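Local coordinates for oligopeptide ABC transporter OppAIV (Borrelia burgdorferi B31, PDB 4GL8), which probably binds oligopeptides in the periplasm as the solute-binding component of an ABC transporter for peptide uptake, at residues Ser38-Leu43 and Lys212-Asn217. Residues are numbered along the deposited sequence; the frame is centred on the assembly and turned at random.
Sequences SEPATL and KSRVLN
Two donors converge on Glu39 OE2. Arg214 NH2 lies 3.0 Å from Glu39 OE2; the 154° N-H...O angle supports a hydrogen bond, and the opposite charges at this distance make it part of a salt bridge. The backbone N of Asn217 reaches the same OE2 from 3.3 Å, a weak bond by length although nearly straight at 169°. The direct salt bridge uses one nitrogen and one oxygen: Glu39 OE2 sits close to the guanidinium plane, at its edge, whereas NH2 arrives from well above the carboxylate plane (64° out of it), so the two flat groups are strongly tilted and do not pair side by side. The second carboxylate oxygen joins in through water 1, which donates to Glu39 OE1 at 2.7 Å and accepts a longer bond from Arg214 NE, bridging the acid to the inner nitrogen of the same guanidinium. Glu39 bends at its second torsion, and that kink turns the carboxylate back toward Asn217, whose OD1 packs against Glu39 CG at 3.6 Å. In the fold, this is structural packing within a protein of the bacterial solute-binding protein 5 family, joining the loop between strand 31-35 and helix 51-57 to the outgoing end of strand 209-215, the first arm of a hairpin with strand 219-224; Lys212 and Ser213 both face Val221 there, forming a classic beta bulge just before Arg214. Arg214 runs out along Leu43 and Pro40, in the opposite sense to their side chains, with Leu43 CD1 3.7 Å from Arg214 NH1 and Pro40 CG 4.0 Å from Arg214 NH2. Both hydrophobic residues also pack on Ile56 of helix 51-57, while Glu39 touches Val243 and Glu407. Leu216 also brings its CD2 methyl to 3.8 Å from Glu39 OE2.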
loop_
_atom_site.group_PDB
_atom_site.type_symbol
_atom_site.label_atom_id
_atom_site.label_comp_id
_atom_site.label_asym_id
_atom_site.label_seq_id
_atom_site.Cartn_x
_atom_site.Cartn_y
_atom_site.Cartn_z
ATOM N N SER A 38 11.985 2.518 -7.172
ATOM C CA SER A 38 11.252 3.195 -8.229
ATOM C C SER A 38 11.053 4.659 -7.867
ATOM O O SER A 38 11.068 5.028 -6.693
ATOM C CB SER A 38 9.890 2.524 -8.446
ATOM O OG SER A 38 9.977 1.406 -9.318
ATOM N N GLU A 39 10.886 5.476 -8.896
ATOM C CA GLU A 39 10.643 6.902 -8.773
ATOM C C GLU A 39 9.209 7.080 -8.314
ATOM O O GLU A 39 8.300 6.522 -8.931
ATOM C CB GLU A 39 10.853 7.586 -10.130
ATOM C CG GLU A 39 10.330 9.033 -10.264
ATOM C CD GLU A 39 11.296 10.109 -9.788
ATOM O OE1 GLU A 39 12.291 9.763 -9.122
ATOM O OE2 GLU A 39 11.070 11.303 -10.089
ATOM N N PRO A 40 8.998 7.849 -7.235
ATOM C CA PRO A 40 7.631 8.131 -6.805
ATOM C C PRO A 40 6.906 8.980 -7.838
ATOM O O PRO A 40 7.545 9.722 -8.588
ATOM C CB PRO A 40 7.817 8.925 -5.512
ATOM C CG PRO A 40 9.110 9.617 -5.705
ATOM C CD PRO A 40 9.977 8.596 -6.426
ATOM N N ALA A 41 5.583 8.849 -7.852
ATOM C CA ALA A 41 4.694 9.542 -8.800
ATOM C C ALA A 41 4.240 10.856 -8.217
ATOM O O ALA A 41 3.882 11.743 -8.945
ATOM C CB ALA A 41 3.466 8.683 -9.110
ATOM N N THR A 42 4.235 10.971 -6.900
ATOM C CA THR A 42 3.787 12.172 -6.228
ATOM C C THR A 42 4.283 12.094 -4.797
ATOM O O THR A 42 4.325 11.017 -4.211
ATOM C CB THR A 42 2.222 12.325 -6.257
ATOM O OG1 THR A 42 1.792 13.236 -5.243
ATOM C CG2 THR A 42 1.511 11.005 -5.973
ATOM N N LEU A 43 4.666 13.232 -4.241
ATOM C CA LEU A 43 4.993 13.331 -2.834
ATOM C C LEU A 43 3.882 14.022 -2.003
ATOM O O LEU A 43 4.109 14.413 -0.852
ATOM C CB LEU A 43 6.364 13.995 -2.666
ATOM C CG LEU A 43 7.446 13.083 -3.304
ATOM C CD1 LEU A 43 8.824 13.713 -3.207
ATOM C CD2 LEU A 43 7.464 11.681 -2.706
ATOM N N LYS A 212 15.032 18.577 0.603
ATOM C CA LYS A 212 16.111 19.481 0.237
ATOM C C LYS A 212 16.149 19.639 -1.260
ATOM O O LYS A 212 16.180 20.751 -1.773
ATOM C CB LYS A 212 17.458 18.943 0.737
ATOM C CG LYS A 212 18.582 19.961 0.648
ATOM C CD LYS A 212 19.927 19.294 0.878
ATOM C CE LYS A 212 21.016 20.337 1.045
ATOM N NZ LYS A 212 22.351 19.690 1.192
ATOM N N SER A 213 16.127 18.525 -1.974
ATOM C CA SER A 213 16.212 18.586 -3.441
ATOM C C SER A 213 15.780 17.297 -4.093
ATOM O O SER A 213 15.473 16.300 -3.438
ATOM C CB SER A 213 17.660 18.865 -3.857
ATOM O OG SER A 213 18.468 17.792 -3.416
ATOM N N ARG A 214 15.807 17.313 -5.406
ATOM C CA ARG A 214 15.319 16.203 -6.165
ATOM C C ARG A 214 15.862 16.256 -7.574
ATOM O O ARG A 214 15.767 17.295 -8.237
ATOM C CB ARG A 214 13.812 16.323 -6.252
ATOM C CG ARG A 214 13.114 15.010 -6.207
ATOM C CD ARG A 214 11.625 15.195 -6.300
ATOM N NE ARG A 214 11.116 14.113 -7.107
ATOM C CZ ARG A 214 9.840 13.877 -7.301
ATOM N NH1 ARG A 214 8.923 14.648 -6.736
ATOM N NH2 ARG A 214 9.488 12.866 -8.079
ATOM N N VAL A 215 16.415 15.145 -8.042
ATOM C CA VAL A 215 16.707 15.003 -9.467
ATOM C C VAL A 215 15.753 13.957 -10.059
ATOM O O VAL A 215 15.761 12.799 -9.652
ATOM C CB VAL A 215 18.175 14.635 -9.683
ATOM C CG1 VAL A 215 18.510 14.654 -11.168
ATOM C CG2 VAL A 215 19.061 15.615 -8.917
ATOM N N LEU A 216 14.908 14.377 -10.997
ATOM C CA LEU A 216 13.899 13.470 -11.558
ATOM C C LEU A 216 14.525 12.172 -12.098
ATOM O O LEU A 216 15.526 12.196 -12.814
ATOM C CB LEU A 216 13.043 14.155 -12.640
ATOM C CG LEU A 216 12.124 15.314 -12.191
ATOM C CD1 LEU A 216 11.099 15.631 -13.277
ATOM C CD2 LEU A 216 11.403 15.052 -10.875
ATOM N N ASN A 217 13.917 11.052 -11.698
ATOM C CA ASN A 217 14.330 9.691 -12.080
ATOM C C ASN A 217 15.687 9.280 -11.566
ATOM O O ASN A 217 16.272 8.352 -12.073
ATOM C CB ASN A 217 14.252 9.484 -13.596
ATOM C CG ASN A 217 12.848 9.679 -14.124
ATOM O OD1 ASN A 217 11.871 9.215 -13.526
ATOM N ND2 ASN A 217 12.732 10.368 -15.238
HETATM O O HOH W 1 13.414 11.935 -7.909
#